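Local coordinates for protein alpha-ketoglutarate-dependent non-heme iron oxygenase EasH (Aspergillus japonicus, PDB 5M0T) that probably uses iron(II) and 2-oxoglutarate to carry out an oxidation in the biosynthesis of the ergot alkaloid cycloclavine, at residues A[31-36]-A[171-176]; A[132-137]-A[208-213]; A[151-156]-A[201-206]. All coordinates share one frame; numbering follows the deposited sequence.

Interaction 1. Residues A[31-36]-A[171-176]; sequences DGVVVI and VLPGSH
Gly174 donates its backbone N-H to the carbonyl of Asp31, with Gly174 N 2.7 Å from Asp31 O and an N-H...O angle of 158°. The same oxygen receives a CA-H...O contact from Pro173, CA to O 3.3 Å, so the carbonyl at the end of helix 21-31 is met by two consecutive residues of the loop. Beside this bond Gly32 lies on the imidazole of His176: its CA stands 3.5 Å from the centroid of the His176 ring, almost on the ring normal, a CH-pi contact over the face. Having no side chain, and with positive phi where the helix ends, Gly32 can come this close to the ring. His176 reaches it because chi1 of 76° sets CG between its own backbone N and carbonyl carbon.

The apolar half belongs to Val33, whose two methyls divide the work. CG1 rests on the proline, 3.7 Å from Pro173 CA and nearly as close to its CG, while Val33 CG2 meets Val171 CG2 at 3.9 Å.

One layer out, a type II beta turn from Leu172 to Ser175 shapes the loop. Leu172 O closes it by accepting twice from Ser175, from the backbone N and, at 2.7 Å, from OG. Gly174 takes the third position of this turn with positive phi, the usual place for a glycine; the Pro173-Gly174 peptide presents the N-H to Asp31 O. His176 NE2 donates to Gln29 O of the same helix, and the Asp31 carboxylate turns to a salt bridge with Arg13.

Chemically, the loop acts on the end of helix 21-31 through N-H groups given to backbone carbonyls, whereas the start of strand 33-37 is joined to it by aliphatic contact.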
ATOM      1  N   ASP A  31      18.834  -3.603 -19.574  1.00 34.98           N
ATOM      2  CA  ASP A  31      18.671  -5.071 -19.575  1.00 35.32           C
ATOM      3  C   ASP A  31      17.564  -5.603 -18.652  1.00 33.92           C
ATOM      4  O   ASP A  31      17.112  -6.727 -18.833  1.00 32.18           O
ATOM      5  CB  ASP A  31      19.989  -5.744 -19.182  1.00 34.81           C
ATOM      6  CG  ASP A  31      21.095  -5.581 -20.236  1.00 38.04           C
ATOM      7  OD1 ASP A  31      20.937  -4.837 -21.222  1.00 41.37           O
ATOM      8  OD2 ASP A  31      22.156  -6.212 -20.069  1.00 39.24           O
ATOM      9  N   GLY A  32      17.148  -4.805 -17.668  1.00 33.06           N
ATOM     10  CA  GLY A  32      16.157  -5.224 -16.678  1.00 33.76           C
ATOM     11  C   GLY A  32      16.682  -6.116 -15.573  1.00 34.86           C
ATOM     12  O   GLY A  32      15.938  -6.476 -14.654  1.00 37.24           O
ATOM     13  N   VAL A  33      17.968  -6.452 -15.644  1.00 32.48           N
ATOM     14  CA  VAL A  33      18.575  -7.400 -14.745  1.00 30.82           C
ATOM     15  C   VAL A  33      20.087  -7.259 -14.866  1.00 30.58           C
ATOM     16  O   VAL A  33      20.608  -7.085 -15.975  1.00 33.22           O
ATOM     17  CB  VAL A  33      18.100  -8.859 -15.036  1.00 32.60           C
ATOM     18  CG1 VAL A  33      18.429  -9.297 -16.464  1.00 32.98           C
ATOM     19  CG2 VAL A  33      18.692  -9.838 -14.031  1.00 31.54           C
ATOM     20  N   VAL A  34      20.778  -7.289 -13.731  1.00 30.54           N
ATOM     21  CA  VAL A  34      22.252  -7.269 -13.700  1.00 31.17           C
ATOM     22  C   VAL A  34      22.739  -8.047 -12.477  1.00 29.68           C
ATOM     23  O   VAL A  34      22.087  -8.026 -11.440  1.00 28.90           O
ATOM     24  CB  VAL A  34      22.798  -5.808 -13.677  1.00 31.61           C
ATOM     25  CG1 VAL A  34      22.239  -5.022 -12.506  1.00 32.01           C
ATOM     26  CG2 VAL A  34      24.316  -5.763 -13.658  1.00 32.09           C
ATOM     27  N   VAL A  35      23.869  -8.734 -12.605  1.00 31.31           N
ATOM     28  CA  VAL A  35      24.526  -9.364 -11.451  1.00 33.76           C
ATOM     29  C   VAL A  35      25.471  -8.356 -10.764  1.00 36.09           C
ATOM     30  O   VAL A  35      26.358  -7.780 -11.401  1.00 40.18           O
ATOM     31  CB  VAL A  35      25.289 -10.637 -11.859  1.00 35.81           C
ATOM     32  CG1 VAL A  35      26.056 -11.212 -10.668  1.00 38.22           C
ATOM     33  CG2 VAL A  35      24.329 -11.673 -12.455  1.00 34.87           C
ATOM     34  N   ILE A  36      25.232  -8.118  -9.477  1.00 35.00           N
ATOM     35  CA  ILE A  36      26.124  -7.323  -8.638  1.00 37.78           C
ATOM     36  C   ILE A  36      27.103  -8.270  -7.945  1.00 37.79           C
ATOM     37  O   ILE A  36      26.713  -9.017  -7.048  1.00 37.76           O
ATOM     38  CB  ILE A  36      25.368  -6.486  -7.578  1.00 38.36           C
ATOM     39  CG1 ILE A  36      24.253  -5.652  -8.214  1.00 40.51           C
ATOM     40  CG2 ILE A  36      26.319  -5.551  -6.859  1.00 40.75           C
ATOM     41  CD1 ILE A  36      23.421  -4.846  -7.235  1.00 40.98           C
ATOM     42  N   VAL A 171      16.804 -15.810 -15.715  1.00 32.52           N
ATOM     43  CA  VAL A 171      16.341 -14.461 -16.060  1.00 31.75           C
ATOM     44  C   VAL A 171      16.398 -14.270 -17.560  1.00 31.89           C
ATOM     45  O   VAL A 171      17.223 -14.868 -18.218  1.00 33.07           O
ATOM     46  CB  VAL A 171      17.173 -13.348 -15.361  1.00 33.16           C
ATOM     47  CG1 VAL A 171      17.146 -13.507 -13.834  1.00 32.81           C
ATOM     48  CG2 VAL A 171      18.612 -13.328 -15.857  1.00 33.78           C
ATOM     49  N   LEU A 172      15.495 -13.461 -18.097  1.00 32.72           N
ATOM     50  CA  LEU A 172      15.510 -13.082 -19.499  1.00 34.32           C
ATOM     51  C   LEU A 172      15.811 -11.583 -19.586  1.00 34.61           C
ATOM     52  O   LEU A 172      14.907 -10.765 -19.435  1.00 34.63           O
ATOM     53  CB  LEU A 172      14.172 -13.405 -20.172  1.00 35.24           C
ATOM     54  CG  LEU A 172      13.923 -14.883 -20.496  1.00 37.30           C
ATOM     55  CD1 LEU A 172      12.507 -15.102 -21.005  1.00 37.93           C
ATOM     56  CD2 LEU A 172      14.913 -15.408 -21.525  1.00 37.92           C
ATOM     57  N   PRO A 173      17.091 -11.225 -19.813  1.00 34.01           N
ATOM     58  CA  PRO A 173      17.459  -9.831 -20.037  1.00 33.69           C
ATOM     59  C   PRO A 173      16.692  -9.239 -21.210  1.00 33.26           C
ATOM     60  O   PRO A 173      16.568  -9.897 -22.243  1.00 35.22           O
ATOM     61  CB  PRO A 173      18.953  -9.910 -20.360  1.00 34.97           C
ATOM     62  CG  PRO A 173      19.420 -11.144 -19.715  1.00 34.89           C
ATOM     63  CD  PRO A 173      18.273 -12.104 -19.787  1.00 34.52           C
ATOM     64  N   GLY A 174      16.144  -8.040 -21.039  1.00 32.01           N
ATOM     65  CA  GLY A 174      15.374  -7.379 -22.101  1.00 32.04           C
ATOM     66  C   GLY A 174      13.871  -7.581 -22.009  1.00 31.68           C
ATOM     67  O   GLY A 174      13.130  -6.863 -22.683  1.00 31.10           O
ATOM     68  N   SER A 175      13.410  -8.534 -21.179  1.00 31.25           N
ATOM     69  CA  SER A 175      11.964  -8.841 -21.071  1.00 31.18           C
ATOM     70  C   SER A 175      11.136  -7.717 -20.446  1.00 31.15           C
ATOM     71  O   SER A 175       9.934  -7.597 -20.715  1.00 31.58           O
ATOM     72  CB  SER A 175      11.713 -10.180 -20.367  1.00 30.22           C
ATOM     73  OG  SER A 175      12.298 -10.258 -19.088  1.00 29.24           O
ATOM     74  N   HIS A 176      11.782  -6.876 -19.646  1.00 30.67           N
ATOM     75  CA  HIS A 176      11.178  -5.624 -19.178  1.00 31.94           C
ATOM     76  C   HIS A 176      10.713  -4.632 -20.262  1.00 32.62           C
ATOM     77  O   HIS A 176       9.978  -3.694 -19.952  1.00 32.60           O
ATOM     78  CB  HIS A 176      12.102  -4.940 -18.164  1.00 33.51           C
ATOM     79  CG  HIS A 176      13.286  -4.260 -18.775  1.00 34.97           C
ATOM     80  ND1 HIS A 176      14.199  -4.911 -19.578  1.00 36.41           N
ATOM     81  CD2 HIS A 176      13.704  -2.974 -18.701  1.00 36.75           C
ATOM     82  CE1 HIS A 176      15.121  -4.061 -19.979  1.00 37.93           C
ATOM     83  NE2 HIS A 176      14.845  -2.878 -19.459  1.00 38.67           N
TER

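Interaction 2. Residues A[132-137]-A[208-213]; sequences HREHDG and TLHGAG. With FE2 (Fe (II) ion), chain C; AKG (2-oxoglutaric acid), chain D.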
ATOM      1  N   HIS A 132       8.077 -15.663 -14.458  1.00 34.04           N
ATOM      2  CA  HIS A 132       7.037 -14.713 -14.077  1.00 35.14           C
ATOM      3  C   HIS A 132       7.664 -13.324 -13.854  1.00 33.97           C
ATOM      4  O   HIS A 132       8.878 -13.204 -13.699  1.00 32.62           O
ATOM      5  CB  HIS A 132       6.347 -15.201 -12.780  1.00 35.88           C
ATOM      6  CG  HIS A 132       7.279 -15.328 -11.603  1.00 37.34           C
ATOM      7  ND1 HIS A 132       8.022 -16.462 -11.357  1.00 37.15           N
ATOM      8  CD2 HIS A 132       7.617 -14.444 -10.630  1.00 36.88           C
ATOM      9  CE1 HIS A 132       8.762 -16.277 -10.274  1.00 36.87           C
ATOM     10  NE2 HIS A 132       8.560 -15.050  -9.829  1.00 41.55           N
ATOM     11  N   ARG A 133       6.829 -12.293 -13.833  1.00 34.05           N
ATOM     12  CA  ARG A 133       7.256 -10.942 -13.477  1.00 34.19           C
ATOM     13  C   ARG A 133       6.771 -10.674 -12.071  1.00 35.48           C
ATOM     14  O   ARG A 133       5.623 -10.995 -11.733  1.00 36.74           O
ATOM     15  CB  ARG A 133       6.668  -9.918 -14.444  1.00 33.73           C
ATOM     16  CG  ARG A 133       7.245 -10.042 -15.840  1.00 33.23           C
ATOM     17  CD  ARG A 133       6.810  -8.906 -16.736  1.00 32.27           C
ATOM     18  NE  ARG A 133       7.490  -8.990 -18.020  1.00 31.73           N
ATOM     19  CZ  ARG A 133       7.099  -9.738 -19.052  1.00 32.19           C
ATOM     20  NH1 ARG A 133       6.004 -10.513 -18.979  1.00 32.16           N
ATOM     21  NH2 ARG A 133       7.825  -9.719 -20.174  1.00 32.18           N
ATOM     22  N   GLU A 134       7.639 -10.090 -11.252  1.00 35.15           N
ATOM     23  CA  GLU A 134       7.331  -9.903  -9.839  1.00 36.08           C
ATOM     24  C   GLU A 134       6.190  -8.892  -9.632  1.00 35.60           C
ATOM     25  O   GLU A 134       5.444  -9.021  -8.660  1.00 37.08           O
ATOM     26  CB  GLU A 134       8.585  -9.519  -9.038  1.00 37.10           C
ATOM     27  CG  GLU A 134       8.695 -10.254  -7.691  1.00 40.05           C
ATOM     28  CD  GLU A 134       9.283 -11.671  -7.787  1.00 43.40           C
ATOM     29  OE1 GLU A 134       8.594 -12.615  -8.235  1.00 37.41           O
ATOM     30  OE2 GLU A 134      10.461 -11.858  -7.396  1.00 49.13           O
ATOM     31  N   HIS A 135       6.015  -7.936 -10.554  1.00 31.94           N
ATOM     32  CA  HIS A 135       4.943  -6.935 -10.431  1.00 31.21           C
ATOM     33  C   HIS A 135       3.522  -7.482 -10.614  1.00 33.33           C
ATOM     34  O   HIS A 135       2.552  -6.771 -10.372  1.00 33.83           O
ATOM     35  CB  HIS A 135       5.222  -5.689 -11.309  1.00 30.33           C
ATOM     36  CG  HIS A 135       4.781  -5.786 -12.739  1.00 31.55           C
ATOM     37  ND1 HIS A 135       4.818  -4.697 -13.585  1.00 31.87           N
ATOM     38  CD2 HIS A 135       4.261  -6.806 -13.470  1.00 31.63           C
ATOM     39  CE1 HIS A 135       4.342  -5.046 -14.767  1.00 31.88           C
ATOM     40  NE2 HIS A 135       4.001  -6.318 -14.722  1.00 31.69           N
ATOM     41  N   ASP A 136       3.388  -8.739 -11.035  1.00 34.94           N
ATOM     42  CA  ASP A 136       2.059  -9.360 -11.138  1.00 37.09           C
ATOM     43  C   ASP A 136       1.409  -9.662  -9.781  1.00 36.96           C
ATOM     44  O   ASP A 136       0.269 -10.061  -9.734  1.00 37.70           O
ATOM     45  CB  ASP A 136       2.101 -10.592 -12.057  1.00 37.86           C
ATOM     46  CG  ASP A 136       2.303 -10.225 -13.529  1.00 39.02           C
ATOM     47  OD1 ASP A 136       1.639  -9.285 -14.013  1.00 40.44           O
ATOM     48  OD2 ASP A 136       3.100 -10.886 -14.220  1.00 40.11           O
ATOM     49  N   GLY A 137       2.133  -9.441  -8.679  1.00 37.52           N
ATOM     50  CA  GLY A 137       1.530  -9.385  -7.351  1.00 37.77           C
ATOM     51  C   GLY A 137       0.646  -8.164  -7.095  1.00 39.31           C
ATOM     52  O   GLY A 137      -0.100  -8.151  -6.119  1.00 40.50           O
ATOM     53  N   THR A 208      10.842  -7.777 -15.161  1.00 28.05           N
ATOM     54  CA  THR A 208      11.729  -8.709 -15.825  1.00 27.99           C
ATOM     55  C   THR A 208      11.324 -10.147 -15.504  1.00 28.77           C
ATOM     56  O   THR A 208      11.154 -10.503 -14.334  1.00 28.64           O
ATOM     57  CB  THR A 208      13.175  -8.449 -15.381  1.00 28.49           C
ATOM     58  OG1 THR A 208      13.535  -7.086 -15.706  1.00 29.22           O
ATOM     59  CG2 THR A 208      14.146  -9.408 -16.041  1.00 28.75           C
ATOM     60  N   LEU A 209      11.185 -10.961 -16.556  1.00 28.92           N
ATOM     61  CA  LEU A 209      10.833 -12.373 -16.430  1.00 29.50           C
ATOM     62  C   LEU A 209      11.963 -13.141 -15.772  1.00 29.63           C
ATOM     63  O   LEU A 209      13.110 -13.020 -16.172  1.00 30.83           O
ATOM     64  CB  LEU A 209      10.525 -13.018 -17.787  1.00 29.59           C
ATOM     65  CG  LEU A 209       9.169 -12.675 -18.402  1.00 30.51           C
ATOM     66  CD1 LEU A 209       9.135 -13.081 -19.870  1.00 31.71           C
ATOM     67  CD2 LEU A 209       8.011 -13.323 -17.633  1.00 30.58           C
ATOM     68  N   HIS A 210      11.622 -13.902 -14.747  1.00 29.43           N
ATOM     69  CA  HIS A 210      12.585 -14.660 -13.983  1.00 30.25           C
ATOM     70  C   HIS A 210      11.890 -15.839 -13.290  1.00 31.63           C
ATOM     71  O   HIS A 210      10.668 -15.882 -13.213  1.00 32.10           O
ATOM     72  CB  HIS A 210      13.202 -13.761 -12.910  1.00 30.17           C
ATOM     73  CG  HIS A 210      12.244 -13.434 -11.818  1.00 30.41           C
ATOM     74  ND1 HIS A 210      11.335 -12.406 -11.908  1.00 30.37           N
ATOM     75  CD2 HIS A 210      11.991 -14.063 -10.651  1.00 32.16           C
ATOM     76  CE1 HIS A 210      10.579 -12.399 -10.824  1.00 32.24           C
ATOM     77  NE2 HIS A 210      10.942 -13.409 -10.052  1.00 35.11           N
ATOM     78  N   GLY A 211      12.677 -16.767 -12.767  1.00 32.60           N
ATOM     79  CA  GLY A 211      12.155 -17.823 -11.895  1.00 32.95           C
ATOM     80  C   GLY A 211      13.270 -18.701 -11.350  1.00 33.40           C
ATOM     81  O   GLY A 211      14.328 -18.826 -11.968  1.00 32.98           O
ATOM     82  N   ALA A 212      13.048 -19.280 -10.171  1.00 33.41           N
ATOM     83  CA  ALA A 212      13.999 -20.203  -9.546  1.00 34.04           C
ATOM     84  C   ALA A 212      14.197 -21.382 -10.471  1.00 35.37           C
ATOM     85  O   ALA A 212      13.234 -21.869 -11.054  1.00 36.69           O
ATOM     86  CB  ALA A 212      13.494 -20.679  -8.189  1.00 34.67           C
ATOM     87  N   GLY A 213      15.439 -21.822 -10.609  1.00 36.30           N
ATOM     88  CA  GLY A 213      15.795 -22.895 -11.530  1.00 37.95           C
ATOM     89  C   GLY A 213      15.538 -24.270 -10.937  1.00 41.20           C
ATOM     90  O   GLY A 213      15.254 -24.400  -9.744  1.00 40.65           O
TER
HETATM   91 FE   FE2 C 301       9.839 -14.139  -8.698  1.00 30.43          FE
HETATM   92  C1  AKG D 302       9.803 -15.548  -6.532  1.00 48.84           C
HETATM   93  O1  AKG D 302       9.081 -14.611  -6.868  1.00 43.42           O
HETATM   94  O2  AKG D 302       9.484 -16.437  -5.620  1.00 57.14           O
HETATM   95  C2  AKG D 302      11.192 -15.795  -7.136  1.00 51.08           C
HETATM   96  O5  AKG D 302      11.426 -15.326  -8.234  1.00 37.44           O
HETATM   97  C3  AKG D 302      12.243 -16.566  -6.379  1.00 44.68           C
HETATM   98  C4  AKG D 302      13.490 -16.822  -7.208  1.00 38.04           C
HETATM   99  C5  AKG D 302      14.554 -17.616  -6.501  1.00 49.99           C
HETATM  100  O3  AKG D 302      14.385 -17.803  -5.213  1.00 52.71           O
HETATM  101  O4  AKG D 302      15.514 -18.046  -7.099  1.00 41.12           O
HETATM  102  O   HOH W   1      10.191  -9.479 -12.125  1.00 30.19           O
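His132 and His210 form a single antiparallel bridge, paired by two backbone hydrogen bonds, and both of their side chains bind the iron. His132 N gives to His210 O at 2.9 Å, and His210 N returns a bond to His132 O at 3.0 Å. His210 O also lies over one face of the His132 ring, whose plane stands at 65° to that of His210. In each histidine CG sits between the backbone N and the carbonyl carbon (chi1 60° and 71°), which brings the two NE2 atoms together on the metal.

Iron(II) is held by NE2 of His132 and NE2 of His210, each at 1.9 Å, and by Glu134 OE1 at 2.0 Å; 2-oxoglutarate adds two more ligand atoms, O1 and O5, as a chelate. Glu134 OE2 stands farther from the iron, at 2.7 Å. This is the facial triad of two histidines and one carboxylate known from the family, with Glu as the carboxylate. The carboxylate plane is nearly perpendicular to the His210 ring.

The outer nitrogens of the imidazoles are satisfied by backbone. His210 ND1 donates to Thr208 O at 3.1 Å, almost perfectly straight and in the ring plane, and His132 ND1 pairs with Glu130 O; both bonds fix ring rotation. Thr208 O is gripped a second time, by a water that donates to it and accepts from Glu134 N at 2.8 Å. Arg133 lays one guanidinium face on Leu209, whose CD1 is 3.6 Å from Arg133 NH2, while its N-H groups reach Lys207 O and Ser175 O.

The bridge joins the loop that precedes helix 139-144 to strand 210-211, itself an edge of a small three-stranded sheet beside strand 170-171. From strand 222-231 of the larger sheet, Ile228 touches Glu134 and Arg222 hydrogen-bonds the 2-oxoglutarate.

Interaction 3. Residues A[151-156]-A[201-206]; sequences SMLNFL and AVLFTG. With AKG (2-oxoglutaric acid), chain D.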
ATOM      1  N   SER A 151       7.530  -0.635  -9.951  1.00 33.63           N
ATOM      2  CA  SER A 151       6.891  -0.927  -8.666  1.00 33.40           C
ATOM      3  C   SER A 151       7.770  -1.708  -7.717  1.00 31.64           C
ATOM      4  O   SER A 151       7.660  -1.543  -6.522  1.00 30.78           O
ATOM      5  CB  SER A 151       5.603  -1.738  -8.901  1.00 34.13           C
ATOM      6  OG  SER A 151       5.900  -2.925  -9.603  1.00 32.66           O
ATOM      7  N   MET A 152       8.623  -2.577  -8.243  1.00 32.30           N
ATOM      8  CA  MET A 152       9.435  -3.455  -7.422  1.00 33.75           C
ATOM      9  C   MET A 152      10.869  -3.522  -7.910  1.00 32.75           C
ATOM     10  O   MET A 152      11.142  -3.364  -9.100  1.00 32.98           O
ATOM     11  CB  MET A 152       8.854  -4.857  -7.451  1.00 34.32           C
ATOM     12  CG  MET A 152       7.456  -4.954  -6.898  1.00 37.58           C
ATOM     13  SD  MET A 152       6.840  -6.629  -7.043  1.00 44.37           S
ATOM     14  CE  MET A 152       5.486  -6.607  -5.871  1.00 50.85           C
ATOM     15  N   LEU A 153      11.767  -3.769  -6.970  1.00 32.74           N
ATOM     16  CA  LEU A 153      13.174  -3.997  -7.250  1.00 34.52           C
ATOM     17  C   LEU A 153      13.634  -5.139  -6.351  1.00 34.85           C
ATOM     18  O   LEU A 153      13.597  -4.994  -5.128  1.00 35.02           O
ATOM     19  CB  LEU A 153      13.999  -2.740  -6.944  1.00 33.33           C
ATOM     20  CG  LEU A 153      15.473  -2.775  -7.352  1.00 34.74           C
ATOM     21  CD1 LEU A 153      15.670  -3.276  -8.785  1.00 34.15           C
ATOM     22  CD2 LEU A 153      16.076  -1.386  -7.172  1.00 34.16           C
ATOM     23  N   ASN A 154      14.074  -6.246  -6.960  1.00 33.90           N
ATOM     24  CA  ASN A 154      14.500  -7.450  -6.230  1.00 36.52           C
ATOM     25  C   ASN A 154      16.016  -7.593  -6.176  1.00 37.54           C
ATOM     26  O   ASN A 154      16.656  -7.805  -7.195  1.00 40.22           O
ATOM     27  CB  ASN A 154      13.908  -8.709  -6.877  1.00 36.68           C
ATOM     28  CG  ASN A 154      14.012  -9.938  -5.980  1.00 40.39           C
ATOM     29  OD1 ASN A 154      14.926 -10.066  -5.153  1.00 40.71           O
ATOM     30  ND2 ASN A 154      13.058 -10.849  -6.134  1.00 38.24           N
ATOM     31  N   PHE A 155      16.578  -7.503  -4.974  1.00 38.36           N
ATOM     32  CA  PHE A 155      17.988  -7.794  -4.745  1.00 38.31           C
ATOM     33  C   PHE A 155      18.045  -9.232  -4.288  1.00 38.17           C
ATOM     34  O   PHE A 155      17.769  -9.504  -3.131  1.00 40.85           O
ATOM     35  CB  PHE A 155      18.569  -6.900  -3.646  1.00 37.71           C
ATOM     36  CG  PHE A 155      18.572  -5.430  -3.979  1.00 37.17           C
ATOM     37  CD1 PHE A 155      17.415  -4.675  -3.852  1.00 34.89           C
ATOM     38  CD2 PHE A 155      19.753  -4.785  -4.346  1.00 36.58           C
ATOM     39  CE1 PHE A 155      17.419  -3.318  -4.133  1.00 35.18           C
ATOM     40  CE2 PHE A 155      19.764  -3.425  -4.634  1.00 36.08           C
ATOM     41  CZ  PHE A 155      18.601  -2.691  -4.523  1.00 35.54           C
ATOM     42  N   LEU A 156      18.382 -10.158  -5.184  1.00 37.59           N
ATOM     43  CA  LEU A 156      18.362 -11.579  -4.853  1.00 37.22           C
ATOM     44  C   LEU A 156      19.776 -12.085  -4.637  1.00 38.21           C
ATOM     45  O   LEU A 156      20.512 -12.334  -5.590  1.00 41.39           O
ATOM     46  CB  LEU A 156      17.625 -12.386  -5.929  1.00 37.92           C
ATOM     47  CG  LEU A 156      17.146 -13.788  -5.467  1.00 39.57           C
ATOM     48  CD1 LEU A 156      16.054 -14.351  -6.376  1.00 40.84           C
ATOM     49  CD2 LEU A 156      18.287 -14.795  -5.360  1.00 39.11           C
ATOM     50  N   ALA A 201      24.734 -10.919  -5.949  1.00 35.26           N
ATOM     51  CA  ALA A 201      23.289 -10.766  -5.990  1.00 34.06           C
ATOM     52  C   ALA A 201      22.852 -10.546  -7.404  1.00 34.16           C
ATOM     53  O   ALA A 201      23.541  -9.861  -8.148  1.00 34.93           O
ATOM     54  CB  ALA A 201      22.850  -9.608  -5.135  1.00 33.48           C
ATOM     55  N   VAL A 202      21.732 -11.158  -7.801  1.00 34.14           N
ATOM     56  CA  VAL A 202      21.138 -10.839  -9.091  1.00 33.70           C
ATOM     57  C   VAL A 202      20.047  -9.790  -8.816  1.00 33.53           C
ATOM     58  O   VAL A 202      19.190  -9.983  -7.952  1.00 31.69           O
ATOM     59  CB  VAL A 202      20.678 -12.087  -9.894  1.00 34.39           C
ATOM     60  CG1 VAL A 202      19.508 -12.831  -9.247  1.00 33.97           C
ATOM     61  CG2 VAL A 202      20.297 -11.683 -11.313  1.00 34.39           C
ATOM     62  N   LEU A 203      20.133  -8.662  -9.527  1.00 33.61           N
ATOM     63  CA  LEU A 203      19.247  -7.513  -9.335  1.00 34.49           C
ATOM     64  C   LEU A 203      18.305  -7.394 -10.531  1.00 36.50           C
ATOM     65  O   LEU A 203      18.781  -7.282 -11.656  1.00 39.78           O
ATOM     66  CB  LEU A 203      20.076  -6.229  -9.235  1.00 36.87           C
ATOM     67  CG  LEU A 203      19.281  -4.971  -8.907  1.00 38.49           C
ATOM     68  CD1 LEU A 203      18.812  -5.008  -7.464  1.00 40.09           C
ATOM     69  CD2 LEU A 203      20.082  -3.710  -9.198  1.00 41.60           C
ATOM     70  N   PHE A 204      16.987  -7.413 -10.297  1.00 35.10           N
ATOM     71  CA  PHE A 204      16.007  -7.244 -11.376  1.00 33.07           C
ATOM     72  C   PHE A 204      14.771  -6.462 -10.936  1.00 31.90           C
ATOM     73  O   PHE A 204      14.395  -6.483  -9.769  1.00 30.18           O
ATOM     74  CB  PHE A 204      15.630  -8.583 -12.011  1.00 34.67           C
ATOM     75  CG  PHE A 204      15.171  -9.635 -11.035  1.00 35.02           C
ATOM     76  CD1 PHE A 204      13.826  -9.745 -10.689  1.00 35.84           C
ATOM     77  CD2 PHE A 204      16.075 -10.531 -10.477  1.00 36.14           C
ATOM     78  CE1 PHE A 204      13.400 -10.718  -9.792  1.00 34.74           C
ATOM     79  CE2 PHE A 204      15.647 -11.515  -9.577  1.00 36.97           C
ATOM     80  CZ  PHE A 204      14.313 -11.612  -9.242  1.00 34.82           C
ATOM     81  N   THR A 205      14.167  -5.738 -11.879  1.00 31.10           N
ATOM     82  CA  THR A 205      12.931  -5.024 -11.620  1.00 30.60           C
ATOM     83  C   THR A 205      11.759  -5.992 -11.632  1.00 31.69           C
ATOM     84  O   THR A 205      11.888  -7.119 -12.094  1.00 32.75           O
ATOM     85  CB  THR A 205      12.624  -3.966 -12.692  1.00 31.97           C
ATOM     86  OG1 THR A 205      12.238  -4.612 -13.918  1.00 29.72           O
ATOM     87  CG2 THR A 205      13.847  -2.999 -12.896  1.00 32.08           C
ATOM     88  N   GLY A 206      10.602  -5.516 -11.186  1.00 30.33           N
ATOM     89  CA  GLY A 206       9.373  -6.291 -11.214  1.00 30.67           C
ATOM     90  C   GLY A 206       8.819  -6.530 -12.609  1.00 31.22           C
ATOM     91  O   GLY A 206       7.789  -7.173 -12.733  1.00 31.61           O
TER
HETATM   92  C1  AKG D 302       9.803 -15.548  -6.532  1.00 48.84           C
HETATM   93  O1  AKG D 302       9.081 -14.611  -6.868  1.00 43.42           O
HETATM   94  O2  AKG D 302       9.484 -16.437  -5.620  1.00 57.14           O
HETATM   95  C2  AKG D 302      11.192 -15.795  -7.136  1.00 51.08           C
HETATM   96  O5  AKG D 302      11.426 -15.326  -8.234  1.00 37.44           O
HETATM   97  C3  AKG D 302      12.243 -16.566  -6.379  1.00 44.68           C
HETATM   98  C4  AKG D 302      13.490 -16.822  -7.208  1.00 38.04           C
HETATM   99  C5  AKG D 302      14.554 -17.616  -6.501  1.00 49.99           C
HETATM  100  O3  AKG D 302      14.385 -17.803  -5.213  1.00 52.71           O
HETATM  101  O4  AKG D 302      15.514 -18.046  -7.099  1.00 41.12           O
HETATM  102  O   HOH W   2       8.684  -2.877 -11.406  1.00 30.78           O
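Leu203 presses its CD1 methyl onto the Phe155 ring, 3.4 Å from the ring centroid of Phe155 and 17° off the normal, the tightest side-chain packing between the two strands. The same methyl is 3.8 Å from Leu153 CD1, so one branch touches two residues on the same face of the opposing strand. With chi1 of -175° Leu203 CG stands anti to the backbone N, and the side chain runs alongside Phe155, pointing the same way. Leu97 and Leu100 of helix 95-105 pack on Phe155 and extend this apolar face.

On the other face Asn154 lies beside Phe204. Its CB sits over the ring as a CH-pi contact, and Asn154 ND2 comes within 3.4 Å of Phe204 CZ, the amide turned 43° from the ring plane. That nitrogen makes a weak hydrogen bond with Glu134 OE2, linking the strand to an iron ligand. Further along the same face, Leu156 CD1 lies 3.6 Å from C5 of 2-oxoglutarate.

Strands 152-156 and 201-205 are antiparallel neighbours in the main sheet of the double-stranded beta-helix, the cupin barrel of this dioxygenase family: one face looks to the metal, the other, with Leu153, Phe155 and Leu203, to helix 95-105. Backbone bonds tie them in pairs, Asn154 with Phe204 and Leu156 with Val202. Asn154 N to Phe204 O, at 2.8 Å, is the straightest.

The pairing slackens where residues 151-152 face Gly206. Gly206 N still donates to Met152 O at 3.0 Å, but from above the carbonyl plane rather than along a lone pair. Met152 offers Gly206 little beyond its CB, its extended chain leading elsewhere. A water enters at this end, accepting from Ser151 N at 2.9 Å and only weakly from Gly206 N.

Overall arrangement
The three contacts cluster around the iron site, their centres 9 to 11 Å apart. Along the chain their segments interleave: 31-36, 132-137, 151-156, 171-176, 201-206, 208-213, with interaction 3 nested inside the loop closed by interaction 2 and interaction 1 crossing both. Strand 33-37 of interaction 1 adjoins strand 201-205 of interaction 3 in the main sheet, whereas strands 170-171 and 210-211 bring interactions 1 and 2 into the small sheet. Direct hydrogen bonds join them: Gly32 O with Thr208 OG1, Ser175 OG with Leu209 N, and His135 N with Gly206 O. The metal-binding bridge is thus tied to residues at the ends of main-sheet strands 33-37 and 201-205.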